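Local coordinates for protein alginate lyase (Bacteroides ovatus, PDB 3NNB) that probably cleaves the polysaccharide alginate by beta-elimination, at residues T6-A11 / M174-T179; I166-F171 / T231-Y236; I318-K323 / E327-Q332. All coordinates share one frame; numbering follows the deposited sequence.

Contact 1. Residues T6-A11 / M174-T179; sequences TRIYAA and MIDAMT
Asp176 reaches out from helix 171-180 and lays its carboxylate into the bend formed by Thr6 to Tyr9, its CB passing 3.7 Å from Tyr9 CD2. Three successive amides close on the two oxygens. Arg7 N gives OD1 of Asp176 a nearly straight bond of 3.0 Å from the syn side, lifted 33° out of the carboxylate plane. Ile8 N and Tyr9 N share OD2 of Asp176, the first at 2.8 Å through the syn lone pair but bent to 134°, the second at 2.9 Å, straight and close to the line of the C-O bond. With CG anti to its carbonyl carbon (chi1 -76°), Asp176 turns its carboxylate into the bend. The Thr6 and Asp176 side chains cross at about a right angle, Thr6 CB 3.6 Å from Asp176 CG, while Thr6 OG1 bonds to Tyr9 O at 2.8 Å and ties the bend internally. The polar ends have partners elsewhere: Tyr9 OH bonds to Glu173 and Arg7 NH1 to Thr294. A leucine in place of Asp176 would probably leave the amides of Arg7, Ile8 and Tyr9 without the carboxylate that accepts them, and free the bend to shift. A buried helix carboxylate thus collects three consecutive backbone N-H groups of the irregular segment that leads into helix 11-19, holding it against the helical core of this alginate lyase.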
ATOM      1  N   THR A   6      15.131   5.161   2.084  1.00 13.83           N
ATOM      2  CA  THR A   6      13.726   4.753   2.094  1.00 10.85           C
ATOM      3  C   THR A   6      12.794   5.967   2.102  1.00 11.98           C
ATOM      4  O   THR A   6      13.109   7.032   2.679  1.00 10.66           O
ATOM      5  CB  THR A   6      13.432   3.804   3.257  1.00 13.59           C
ATOM      6  OG1 THR A   6      13.716   4.419   4.517  1.00 10.44           O
ATOM      7  CG2 THR A   6      14.309   2.518   3.151  1.00 11.81           C
ATOM      8  N   ARG A   7      11.618   5.785   1.508  1.00 10.43           N
ATOM      9  CA  ARG A   7      10.652   6.868   1.350  1.00 10.66           C
ATOM     10  C   ARG A   7       9.405   6.702   2.192  1.00 11.08           C
ATOM     11  O   ARG A   7       8.900   7.669   2.779  1.00 11.82           O
ATOM     12  CB  ARG A   7      10.287   7.025  -0.136  1.00  9.85           C
ATOM     13  CG  ARG A   7      11.462   7.202  -1.070  1.00 10.29           C
ATOM     14  CD  ARG A   7      12.231   8.481  -0.779  1.00 12.41           C
ATOM     15  NE  ARG A   7      13.238   8.684  -1.826  1.00 15.27           N
ATOM     16  CZ  ARG A   7      13.896   9.807  -2.082  1.00 16.94           C
ATOM     17  NH1 ARG A   7      13.673  10.917  -1.400  1.00 13.47           N
ATOM     18  NH2 ARG A   7      14.807   9.804  -3.065  1.00 17.80           N
ATOM     19  N   ILE A   8       8.882   5.481   2.242  1.00 10.07           N
ATOM     20  CA  ILE A   8       7.730   5.134   3.069  1.00 10.37           C
ATOM     21  C   ILE A   8       8.183   4.856   4.497  1.00 12.49           C
ATOM     22  O   ILE A   8       7.611   5.376   5.465  1.00 13.02           O
ATOM     23  CB  ILE A   8       6.994   3.882   2.502  1.00 13.32           C
ATOM     24  CG1 ILE A   8       6.338   4.223   1.147  1.00 17.72           C
ATOM     25  CG2 ILE A   8       5.997   3.365   3.510  1.00 14.84           C
ATOM     26  CD1 ILE A   8       5.026   4.910   1.247  1.00 17.39           C
ATOM     27  N   TYR A   9       9.225   4.048   4.640  1.00 11.10           N
ATOM     28  CA  TYR A   9       9.812   3.768   5.962  1.00 11.11           C
ATOM     29  C   TYR A   9      10.680   4.968   6.359  1.00  9.55           C
ATOM     30  O   TYR A   9      11.333   5.541   5.514  1.00 12.55           O
ATOM     31  CB  TYR A   9      10.718   2.523   5.940  1.00 10.98           C
ATOM     32  CG  TYR A   9      10.075   1.196   5.549  1.00 10.61           C
ATOM     33  CD1 TYR A   9       8.751   0.934   5.804  1.00 12.17           C
ATOM     34  CD2 TYR A   9      10.841   0.196   4.940  1.00 15.47           C
ATOM     35  CE1 TYR A   9       8.175  -0.316   5.434  1.00 15.52           C
ATOM     36  CE2 TYR A   9      10.282  -1.034   4.581  1.00 11.29           C
ATOM     37  CZ  TYR A   9       8.984  -1.290   4.851  1.00 14.88           C
ATOM     38  OH  TYR A   9       8.433  -2.529   4.493  1.00 19.91           O
ATOM     39  N   ALA A  10      10.656   5.334   7.635  1.00 11.08           N
ATOM     40  CA  ALA A  10      11.507   6.392   8.203  1.00 12.75           C
ATOM     41  C   ALA A  10      12.916   5.822   8.342  1.00 11.09           C
ATOM     42  O   ALA A  10      13.141   4.938   9.194  1.00 11.73           O
ATOM     43  CB  ALA A  10      10.958   6.854   9.556  1.00 14.23           C
ATOM     44  N   ALA A  11      13.822   6.253   7.472  1.00 11.87           N
ATOM     45  CA  ALA A  11      15.124   5.601   7.341  1.00 12.71           C
ATOM     46  C   ALA A  11      15.977   5.664   8.630  1.00 11.87           C
ATOM     47  O   ALA A  11      16.637   4.685   8.982  1.00 11.57           O
ATOM     48  CB  ALA A  11      15.938   6.208   6.175  1.00 12.99           C
HETATM   49  N   MSE A 174       7.311  -2.158  -1.147  1.00  6.73           N
HETATM   50  CA  MSE A 174       8.248  -3.067  -1.787  1.00  8.64           C
HETATM   51  C   MSE A 174       9.514  -2.376  -2.297  1.00  7.04           C
HETATM   52  O   MSE A 174      10.603  -2.905  -2.185  1.00  7.50           O
HETATM   53  CB  MSE A 174       7.558  -3.797  -2.935  1.00  9.06           C
HETATM   54  CG  MSE A 174       8.353  -4.970  -3.415  1.00 10.25           C
HETATM   55 SE   MSE A 174       7.654  -5.788  -5.029  0.75  5.51          SE
HETATM   56  CE  MSE A 174       8.161  -4.389  -6.211  1.00 13.86           C
ATOM     57  N   ILE A 175       9.348  -1.171  -2.834  1.00  7.03           N
ATOM     58  CA  ILE A 175      10.476  -0.418  -3.359  1.00  7.14           C
ATOM     59  C   ILE A 175      11.468  -0.131  -2.220  1.00  7.56           C
ATOM     60  O   ILE A 175      12.679  -0.264  -2.415  1.00  8.08           O
ATOM     61  CB  ILE A 175      10.031   0.879  -4.041  1.00  8.76           C
ATOM     62  CG1 ILE A 175       9.530   0.544  -5.463  1.00  9.14           C
ATOM     63  CG2 ILE A 175      11.187   1.927  -4.030  1.00  8.74           C
ATOM     64  CD1 ILE A 175       8.711   1.699  -6.120  1.00  9.12           C
ATOM     65  N   ASP A 176      10.962   0.243  -1.049  1.00  9.30           N
ATOM     66  CA  ASP A 176      11.849   0.458   0.108  1.00  7.82           C
ATOM     67  C   ASP A 176      12.595  -0.820   0.482  1.00  7.11           C
ATOM     68  O   ASP A 176      13.813  -0.774   0.803  1.00  8.61           O
ATOM     69  CB  ASP A 176      11.118   1.020   1.314  1.00  7.90           C
ATOM     70  CG  ASP A 176      10.800   2.493   1.188  1.00 11.04           C
ATOM     71  OD1 ASP A 176      11.240   3.153   0.213  1.00  9.99           O
ATOM     72  OD2 ASP A 176      10.083   2.972   2.068  1.00 10.99           O
ATOM     73  N   ALA A 177      11.914  -1.953   0.421  1.00  6.78           N
ATOM     74  CA  ALA A 177      12.567  -3.249   0.725  1.00  8.61           C
ATOM     75  C   ALA A 177      13.653  -3.542  -0.313  1.00  8.96           C
ATOM     76  O   ALA A 177      14.715  -4.060   0.045  1.00  8.13           O
ATOM     77  CB  ALA A 177      11.525  -4.366   0.781  1.00  8.00           C
HETATM   78  N   MSE A 178      13.418  -3.213  -1.589  1.00  9.45           N
HETATM   79  CA  MSE A 178      14.458  -3.363  -2.634  1.00  8.64           C
HETATM   80  C   MSE A 178      15.674  -2.465  -2.350  1.00 10.10           C
HETATM   81  O   MSE A 178      16.837  -2.907  -2.398  1.00 11.90           O
HETATM   82  CB  MSE A 178      13.923  -3.125  -4.039  1.00  9.38           C
HETATM   83  CG  MSE A 178      12.841  -4.126  -4.420  1.00  8.78           C
HETATM   84 SE   MSE A 178      12.425  -4.151  -6.304  0.75  6.54          SE
HETATM   85  CE  MSE A 178      11.737  -2.373  -6.437  1.00 10.63           C
ATOM     86  N   THR A 179      15.397  -1.225  -1.975  1.00  8.44           N
ATOM     87  CA  THR A 179      16.457  -0.294  -1.596  1.00  7.66           C
ATOM     88  C   THR A 179      17.330  -0.862  -0.490  1.00  7.86           C
ATOM     89  O   THR A 179      18.570  -0.786  -0.561  1.00 10.77           O
ATOM     90  CB  THR A 179      15.899   1.113  -1.246  1.00 10.47           C
ATOM     91  OG1 THR A 179      15.230   1.666  -2.382  1.00 11.03           O
ATOM     92  CG2 THR A 179      17.014   2.064  -0.779  1.00 11.69           C
TER

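Contact 2. Residues I166-F171 / T231-Y236; sequences IDIYSF and TAYALY
Tyr233 drives its phenol end into the turn of Ile168 to Phe171, and the tight part of the contact is gathered around its oxygen. Tyr233 OH lies 3.3 Å from Phe171 CB, and Phe171 CB is also 3.9 Å from Tyr233 CZ, so the phenol end bears chiefly on the root of Phe171, whose ring leads away. Ile168 O comes within 3.1 Å of Tyr233 OH. Ile168 O accepts Phe171 N at 2.9 Å, closing a type I beta turn, while the phenol has its hydrogen-bond partner one helical turn back on its own helix, at Gln229 OE1. Within the turn, Ile168 CB sits 3.8 Å above the plane of the Phe171 ring, toward its rim. Packing is looser along the flank, where Ile168 CD1 only grazes Tyr233 CE2 at 4.1 Å. With CG1 wedged between its backbone N and carbonyl carbon (chi1 57°), Ile168 slants across the phenol. Tyr169 takes little part toward Tyr233: its CB points away, and the partly exposed side chain turns to helix 274-293, bonding through OH to Asp287 and meeting the His284 ring. The turn leads from strand 148-151 into helix 171-180; Asp167 bonds back to Gln150 of that strand and to Ser65 of strand 64-66, while Leu202 and Val203 of helix 189-208 pack respectively on Ile168 and on Tyr233, which comes from helix 221-236.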
ATOM      1  N   ILE A 166      -5.215   0.482  -7.427  1.00  6.18           N
ATOM      2  CA  ILE A 166      -5.041   0.218  -5.997  1.00  8.47           C
ATOM      3  C   ILE A 166      -4.368  -1.144  -5.769  1.00  8.63           C
ATOM      4  O   ILE A 166      -3.749  -1.355  -4.728  1.00  9.79           O
ATOM      5  CB  ILE A 166      -6.387   0.380  -5.202  1.00 10.06           C
ATOM      6  CG1 ILE A 166      -6.143   0.747  -3.730  1.00 11.89           C
ATOM      7  CG2 ILE A 166      -7.269  -0.911  -5.277  1.00  9.69           C
ATOM      8  CD1 ILE A 166      -5.582   2.136  -3.502  1.00  9.38           C
ATOM      9  N   ASP A 167      -4.534  -2.079  -6.709  1.00  9.05           N
ATOM     10  CA  ASP A 167      -3.992  -3.439  -6.552  1.00  7.49           C
ATOM     11  C   ASP A 167      -2.492  -3.440  -6.265  1.00  8.22           C
ATOM     12  O   ASP A 167      -1.988  -4.349  -5.602  1.00  9.90           O
ATOM     13  CB  ASP A 167      -4.223  -4.293  -7.801  1.00  7.48           C
ATOM     14  CG  ASP A 167      -5.694  -4.657  -8.045  1.00 12.13           C
ATOM     15  OD1 ASP A 167      -6.585  -4.080  -7.394  1.00  9.67           O
ATOM     16  OD2 ASP A 167      -5.948  -5.499  -8.941  1.00  7.62           O
ATOM     17  N   ILE A 168      -1.757  -2.455  -6.812  1.00  7.43           N
ATOM     18  CA  ILE A 168      -0.306  -2.436  -6.702  1.00  5.62           C
ATOM     19  C   ILE A 168       0.201  -1.466  -5.674  1.00  6.00           C
ATOM     20  O   ILE A 168       1.375  -1.155  -5.636  1.00  8.49           O
ATOM     21  CB  ILE A 168       0.383  -2.160  -8.073  1.00  6.26           C
ATOM     22  CG1 ILE A 168      -0.063  -0.846  -8.731  1.00  7.22           C
ATOM     23  CG2 ILE A 168       0.190  -3.373  -8.990  1.00  8.80           C
ATOM     24  CD1 ILE A 168       0.996  -0.286  -9.760  1.00 10.33           C
ATOM     25  N   TYR A 169      -0.695  -0.943  -4.821  1.00  5.46           N
ATOM     26  CA  TYR A 169      -0.284   0.070  -3.844  1.00  4.98           C
ATOM     27  C   TYR A 169       0.910  -0.418  -2.970  1.00  5.02           C
ATOM     28  O   TYR A 169       1.777   0.386  -2.619  1.00  7.60           O
ATOM     29  CB  TYR A 169      -1.433   0.488  -2.948  1.00  6.67           C
ATOM     30  CG  TYR A 169      -1.072   1.680  -2.071  1.00  5.01           C
ATOM     31  CD1 TYR A 169      -1.246   2.969  -2.547  1.00  6.92           C
ATOM     32  CD2 TYR A 169      -0.507   1.512  -0.806  1.00  6.75           C
ATOM     33  CE1 TYR A 169      -0.886   4.063  -1.788  1.00  6.83           C
ATOM     34  CE2 TYR A 169      -0.148   2.604  -0.035  1.00  4.68           C
ATOM     35  CZ  TYR A 169      -0.343   3.882  -0.546  1.00  5.65           C
ATOM     36  OH  TYR A 169       0.044   4.979   0.233  1.00  8.13           O
ATOM     37  N   SER A 170       0.943  -1.706  -2.629  1.00  8.02           N
ATOM     38  CA  SER A 170       2.049  -2.269  -1.848  1.00  9.18           C
ATOM     39  C   SER A 170       3.437  -2.156  -2.515  1.00  9.68           C
ATOM     40  O   SER A 170       4.457  -2.302  -1.825  1.00  7.81           O
ATOM     41  CB  SER A 170       1.789  -3.723  -1.439  1.00  9.31           C
ATOM     42  OG  SER A 170       1.821  -4.575  -2.550  1.00  9.42           O
ATOM     43  N   PHE A 171       3.493  -1.839  -3.816  1.00  8.17           N
ATOM     44  CA  PHE A 171       4.773  -1.606  -4.454  1.00  9.74           C
ATOM     45  C   PHE A 171       5.486  -0.398  -3.838  1.00  7.84           C
ATOM     46  O   PHE A 171       6.717  -0.291  -3.892  1.00  7.08           O
ATOM     47  CB  PHE A 171       4.615  -1.420  -5.961  1.00  8.62           C
ATOM     48  CG  PHE A 171       4.324  -2.672  -6.732  1.00  6.01           C
ATOM     49  CD1 PHE A 171       4.123  -3.921  -6.142  1.00  8.69           C
ATOM     50  CD2 PHE A 171       4.209  -2.577  -8.110  1.00  9.22           C
ATOM     51  CE1 PHE A 171       3.868  -5.058  -6.939  1.00 10.98           C
ATOM     52  CE2 PHE A 171       3.955  -3.694  -8.873  1.00  9.04           C
ATOM     53  CZ  PHE A 171       3.787  -4.936  -8.283  1.00  9.74           C
ATOM     54  N   THR A 231       4.171   9.360  -6.952  1.00  7.66           N
ATOM     55  CA  THR A 231       5.293  10.041  -6.280  1.00  7.23           C
ATOM     56  C   THR A 231       6.393   9.035  -5.953  1.00  9.49           C
ATOM     57  O   THR A 231       7.564   9.253  -6.265  1.00  9.72           O
ATOM     58  CB  THR A 231       4.823  10.779  -5.061  1.00  6.87           C
ATOM     59  OG1 THR A 231       3.852  11.759  -5.445  1.00  8.61           O
ATOM     60  CG2 THR A 231       6.004  11.517  -4.366  1.00  7.63           C
ATOM     61  N   ALA A 232       6.013   7.920  -5.322  1.00  9.09           N
ATOM     62  CA  ALA A 232       6.990   6.912  -4.950  1.00  8.55           C
ATOM     63  C   ALA A 232       7.692   6.321  -6.189  1.00  7.71           C
ATOM     64  O   ALA A 232       8.917   6.099  -6.162  1.00  7.29           O
ATOM     65  CB  ALA A 232       6.300   5.779  -4.187  1.00  7.93           C
ATOM     66  N   TYR A 233       6.934   6.028  -7.252  1.00  6.46           N
ATOM     67  CA  TYR A 233       7.527   5.376  -8.443  1.00  8.76           C
ATOM     68  C   TYR A 233       8.397   6.388  -9.190  1.00  8.87           C
ATOM     69  O   TYR A 233       9.459   6.028  -9.702  1.00  9.24           O
ATOM     70  CB  TYR A 233       6.478   4.749  -9.350  1.00  8.27           C
ATOM     71  CG  TYR A 233       5.559   3.804  -8.602  1.00  8.05           C
ATOM     72  CD1 TYR A 233       5.936   3.228  -7.426  1.00  7.66           C
ATOM     73  CD2 TYR A 233       4.264   3.535  -9.066  1.00  6.47           C
ATOM     74  CE1 TYR A 233       5.044   2.395  -6.702  1.00  6.23           C
ATOM     75  CE2 TYR A 233       3.423   2.705  -8.407  1.00  6.14           C
ATOM     76  CZ  TYR A 233       3.785   2.150  -7.198  1.00  7.70           C
ATOM     77  OH  TYR A 233       2.888   1.387  -6.473  1.00 10.08           O
ATOM     78  N   ALA A 234       7.975   7.653  -9.187  1.00  8.38           N
ATOM     79  CA  ALA A 234       8.796   8.719  -9.777  1.00  9.60           C
ATOM     80  C   ALA A 234      10.148   8.791  -9.066  1.00  9.81           C
ATOM     81  O   ALA A 234      11.196   8.863  -9.719  1.00 11.42           O
ATOM     82  CB  ALA A 234       8.041  10.098  -9.710  1.00  9.94           C
ATOM     83  N   LEU A 235      10.148   8.749  -7.727  1.00 10.56           N
ATOM     84  CA  LEU A 235      11.404   8.862  -6.970  1.00  8.70           C
ATOM     85  C   LEU A 235      12.276   7.650  -7.247  1.00 11.33           C
ATOM     86  O   LEU A 235      13.487   7.807  -7.455  1.00 12.70           O
ATOM     87  CB  LEU A 235      11.172   8.990  -5.459  1.00 10.71           C
ATOM     88  CG  LEU A 235      10.638  10.356  -5.052  1.00 13.70           C
ATOM     89  CD1 LEU A 235      10.135  10.340  -3.600  1.00 10.16           C
ATOM     90  CD2 LEU A 235      11.775  11.404  -5.198  1.00 12.60           C
ATOM     91  N   TYR A 236      11.686   6.453  -7.289  1.00 10.27           N
ATOM     92  CA  TYR A 236      12.487   5.241  -7.502  1.00  9.37           C
ATOM     93  C   TYR A 236      13.202   5.251  -8.874  1.00 11.89           C
ATOM     94  O   TYR A 236      14.309   4.739  -9.004  1.00 13.60           O
ATOM     95  CB  TYR A 236      11.628   3.980  -7.386  1.00  8.77           C
ATOM     96  CG  TYR A 236      12.406   2.699  -7.481  1.00  8.74           C
ATOM     97  CD1 TYR A 236      13.435   2.414  -6.570  1.00 11.40           C
ATOM     98  CD2 TYR A 236      12.133   1.769  -8.469  1.00 10.71           C
ATOM     99  CE1 TYR A 236      14.180   1.223  -6.657  1.00 11.33           C
ATOM    100  CE2 TYR A 236      12.910   0.614  -8.588  1.00 13.05           C
ATOM    101  CZ  TYR A 236      13.901   0.338  -7.666  1.00  9.31           C
ATOM    102  OH  TYR A 236      14.654  -0.853  -7.712  1.00 16.11           O
TER

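Contact 3. Residues I318-K323 / E327-Q332; sequences IPYIGK and EWPYQQ
Tyr320 O is gripped by two donors, Lys323 N at 3.2 Å, which closes a type II beta turn through Gly322, and Gln340 NE2 of helix 336-351. The turn presents the Tyr320 ring to the second segment. Trp328 meets that ring edge-on in a T-shaped stack: its CE3 stands 3.5 Å above the Tyr320 plane, over the centre, and the two planes are turned 87° apart. With CG opposite the backbone N (chi1 171°), the indole reaches back to the tyrosine, while Tyr330 CD2 lies over the rim of one indole face and Trp328 NE1 makes a weak bond to Gln331 O. Around the rest of the phenol, Glu327 O lies at the ring edge, 3.4 Å from Tyr320 CE1, and Pro329 CD packs 3.4 Å from Tyr320 OH. At the exposed end the stems of Lys323 and Glu327 cross, with Lys323 CD 3.7 Å from Glu327 CB. Their opposite charges stay apart, Lys323 NZ being 6.2 Å from Glu327 OE1, so any attraction is probably long-range and weakened by solvent. No hydrogen bond spans the two segments; their cohesion rests on ring and proline contacts, with the electropositive C-H edge of the indole set against the tyrosine pi face.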
ATOM      1  N   ILE A 318     -10.127  10.028  16.502  1.00  8.46           N
ATOM      2  CA  ILE A 318      -9.628   9.683  17.838  1.00  7.58           C
ATOM      3  C   ILE A 318     -10.716   9.309  18.860  1.00  9.10           C
ATOM      4  O   ILE A 318     -10.565   8.320  19.559  1.00 10.73           O
ATOM      5  CB  ILE A 318      -8.689  10.800  18.382  1.00 10.39           C
ATOM      6  CG1 ILE A 318      -7.345  10.665  17.682  1.00 12.04           C
ATOM      7  CG2 ILE A 318      -8.544  10.708  19.949  1.00 10.20           C
ATOM      8  CD1 ILE A 318      -6.429  11.884  17.733  1.00 11.85           C
ATOM      9  N   PRO A 319     -11.815  10.078  18.950  1.00  9.04           N
ATOM     10  CA  PRO A 319     -12.800   9.736  20.002  1.00 10.56           C
ATOM     11  C   PRO A 319     -13.399   8.355  19.903  1.00 10.30           C
ATOM     12  O   PRO A 319     -13.929   7.822  20.894  1.00 10.85           O
ATOM     13  CB  PRO A 319     -13.869  10.815  19.845  1.00 11.66           C
ATOM     14  CG  PRO A 319     -13.128  11.974  19.206  1.00  8.78           C
ATOM     15  CD  PRO A 319     -12.141  11.347  18.279  1.00  9.69           C
ATOM     16  N   TYR A 320     -13.339   7.766  18.705  1.00  8.96           N
ATOM     17  CA  TYR A 320     -13.897   6.461  18.509  1.00  8.18           C
ATOM     18  C   TYR A 320     -12.951   5.341  18.862  1.00  9.79           C
ATOM     19  O   TYR A 320     -13.364   4.198  18.951  1.00  9.47           O
ATOM     20  CB  TYR A 320     -14.377   6.306  17.061  1.00  8.86           C
ATOM     21  CG  TYR A 320     -15.491   7.262  16.709  1.00  7.27           C
ATOM     22  CD1 TYR A 320     -16.786   7.076  17.201  1.00  9.45           C
ATOM     23  CD2 TYR A 320     -15.258   8.355  15.866  1.00  9.26           C
ATOM     24  CE1 TYR A 320     -17.808   7.954  16.875  1.00  8.64           C
ATOM     25  CE2 TYR A 320     -16.254   9.223  15.528  1.00  7.82           C
ATOM     26  CZ  TYR A 320     -17.535   9.022  16.036  1.00  7.98           C
ATOM     27  OH  TYR A 320     -18.493   9.895  15.654  1.00  9.13           O
ATOM     28  N   ILE A 321     -11.691   5.675  19.088  1.00  9.76           N
ATOM     29  CA  ILE A 321     -10.718   4.655  19.422  1.00 11.02           C
ATOM     30  C   ILE A 321     -10.928   4.249  20.860  1.00 13.43           C
ATOM     31  O   ILE A 321     -10.955   5.102  21.763  1.00 13.03           O
ATOM     32  CB  ILE A 321      -9.254   5.122  19.184  1.00 12.19           C
ATOM     33  CG1 ILE A 321      -9.047   5.491  17.718  1.00 12.32           C
ATOM     34  CG2 ILE A 321      -8.285   4.017  19.589  1.00 11.64           C
ATOM     35  CD1 ILE A 321      -7.658   6.080  17.401  1.00 10.96           C
ATOM     36  N   GLY A 322     -11.164   2.965  21.069  1.00 11.80           N
ATOM     37  CA  GLY A 322     -11.474   2.452  22.400  1.00 13.07           C
ATOM     38  C   GLY A 322     -12.929   2.553  22.834  1.00 14.74           C
ATOM     39  O   GLY A 322     -13.271   2.140  23.942  1.00 19.64           O
ATOM     40  N   LYS A 323     -13.797   3.065  21.962  1.00 12.11           N
ATOM     41  CA  LYS A 323     -15.234   3.180  22.217  1.00 12.99           C
ATOM     42  C   LYS A 323     -15.940   2.073  21.471  1.00 13.78           C
ATOM     43  O   LYS A 323     -15.484   1.679  20.410  1.00 12.71           O
ATOM     44  CB  LYS A 323     -15.704   4.525  21.683  1.00 14.25           C
ATOM     45  CG  LYS A 323     -16.851   5.154  22.365  1.00 22.40           C
ATOM     46  CD  LYS A 323     -17.096   6.569  21.863  1.00 16.03           C
ATOM     47  CE  LYS A 323     -16.463   7.631  22.757  1.00 17.63           C
ATOM     48  NZ  LYS A 323     -17.009   8.957  22.469  1.00 21.25           N
ATOM     49  N   GLU A 327     -21.270   3.235  19.291  1.00  9.30           N
ATOM     50  CA  GLU A 327     -21.141   4.696  19.351  1.00  8.28           C
ATOM     51  C   GLU A 327     -20.672   5.288  18.014  1.00  8.61           C
ATOM     52  O   GLU A 327     -20.669   6.500  17.844  1.00 10.33           O
ATOM     53  CB  GLU A 327     -20.195   5.077  20.475  1.00 10.63           C
ATOM     54  CG  GLU A 327     -20.631   4.532  21.859  1.00  9.56           C
ATOM     55  CD  GLU A 327     -22.077   4.782  22.136  1.00  9.37           C
ATOM     56  OE1 GLU A 327     -22.473   5.971  22.332  1.00 12.91           O
ATOM     57  OE2 GLU A 327     -22.864   3.804  22.104  1.00 11.60           O
ATOM     58  N   TRP A 328     -20.218   4.419  17.108  1.00  8.83           N
ATOM     59  CA  TRP A 328     -19.772   4.806  15.766  1.00  8.46           C
ATOM     60  C   TRP A 328     -20.990   4.921  14.841  1.00  8.95           C
ATOM     61  O   TRP A 328     -21.631   3.926  14.510  1.00  8.78           O
ATOM     62  CB  TRP A 328     -18.811   3.711  15.246  1.00  8.28           C
ATOM     63  CG  TRP A 328     -18.396   3.798  13.834  1.00  7.77           C
ATOM     64  CD1 TRP A 328     -18.692   2.895  12.863  1.00  7.78           C
ATOM     65  CD2 TRP A 328     -17.493   4.740  13.248  1.00  9.75           C
ATOM     66  NE1 TRP A 328     -18.087   3.247  11.677  1.00  9.00           N
ATOM     67  CE2 TRP A 328     -17.339   4.380  11.885  1.00  9.54           C
ATOM     68  CE3 TRP A 328     -16.822   5.863  13.723  1.00  6.41           C
ATOM     69  CZ2 TRP A 328     -16.552   5.117  11.002  1.00 11.75           C
ATOM     70  CZ3 TRP A 328     -16.045   6.593  12.832  1.00  8.97           C
ATOM     71  CH2 TRP A 328     -15.909   6.204  11.488  1.00  9.11           C
ATOM     72  N   PRO A 329     -21.331   6.156  14.424  1.00  8.16           N
ATOM     73  CA  PRO A 329     -22.574   6.392  13.713  1.00  7.74           C
ATOM     74  C   PRO A 329     -22.496   6.217  12.179  1.00  8.77           C
ATOM     75  O   PRO A 329     -23.183   6.907  11.443  1.00 14.53           O
ATOM     76  CB  PRO A 329     -22.900   7.832  14.107  1.00 10.57           C
ATOM     77  CG  PRO A 329     -21.509   8.489  14.204  1.00  9.51           C
ATOM     78  CD  PRO A 329     -20.617   7.424  14.735  1.00  8.22           C
ATOM     79  N   TYR A 330     -21.652   5.292  11.738  1.00  9.13           N
ATOM     80  CA  TYR A 330     -21.474   4.952  10.340  1.00  8.38           C
ATOM     81  C   TYR A 330     -21.425   3.419  10.301  1.00  9.07           C
ATOM     82  O   TYR A 330     -21.397   2.756  11.337  1.00  8.51           O
ATOM     83  CB  TYR A 330     -20.147   5.530   9.809  1.00  8.26           C
ATOM     84  CG  TYR A 330     -20.017   7.025  10.094  1.00  7.42           C
ATOM     85  CD1 TYR A 330     -20.674   7.957   9.296  1.00  7.39           C
ATOM     86  CD2 TYR A 330     -19.320   7.502  11.191  1.00  6.26           C
ATOM     87  CE1 TYR A 330     -20.588   9.312   9.555  1.00 10.74           C
ATOM     88  CE2 TYR A 330     -19.272   8.838  11.478  1.00  9.57           C
ATOM     89  CZ  TYR A 330     -19.910   9.737  10.646  1.00  9.42           C
ATOM     90  OH  TYR A 330     -19.872  11.102  10.928  1.00 12.76           O
ATOM     91  N   GLN A 331     -21.353   2.855   9.108  1.00  8.15           N
ATOM     92  CA  GLN A 331     -21.263   1.426   8.989  1.00  8.36           C
ATOM     93  C   GLN A 331     -19.831   0.916   9.232  1.00  5.93           C
ATOM     94  O   GLN A 331     -18.840   1.592   8.926  1.00  8.14           O
ATOM     95  CB  GLN A 331     -21.740   0.988   7.607  1.00  8.77           C
ATOM     96  CG  GLN A 331     -23.173   1.362   7.263  1.00 12.25           C
ATOM     97  CD  GLN A 331     -23.524   0.979   5.812  1.00 16.57           C
ATOM     98  OE1 GLN A 331     -23.965  -0.120   5.578  1.00 26.05           O
ATOM     99  NE2 GLN A 331     -23.199   1.855   4.855  1.00 23.23           N
ATOM    100  N   GLN A 332     -19.715  -0.327   9.706  1.00  7.24           N
ATOM    101  CA  GLN A 332     -18.469  -1.058   9.708  1.00  6.96           C
ATOM    102  C   GLN A 332     -18.841  -2.525   9.832  1.00  9.67           C
ATOM    103  O   GLN A 332     -18.944  -3.089  10.936  1.00 10.36           O
ATOM    104  CB  GLN A 332     -17.483  -0.651  10.803  1.00  7.88           C
ATOM    105  CG  GLN A 332     -16.172  -1.377  10.759  1.00  8.01           C
ATOM    106  CD  GLN A 332     -15.310  -1.121   9.517  1.00  8.61           C
ATOM    107  OE1 GLN A 332     -15.375  -0.041   8.889  1.00  7.25           O
ATOM    108  NE2 GLN A 332     -14.534  -2.160   9.109  1.00  8.61           N
TER

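Contacts 1 and 2 are neighbours, their centres 11 Å apart, and their segments alternate along the chain. Both use helix 171-180: contact 1 from its middle, contact 2 from the turn at its start. They also touch directly, since Ile175 CD1 packs 3.4 Å from Tyr233 CD1 and Ile175 CG2 is 3.4 Å from Tyr236 CD1. Farther along, Met178 touches Phe187, which, with Glu182 and Ser184, belongs to the sodium site just beyond the end of that helix. Contact 3 stands apart at the surface: its centre is about 32 Å from that of contact 1 and about 31 Å from that of contact 2, and even the nearest atoms of contacts 2 and 3 are about 16 Å apart.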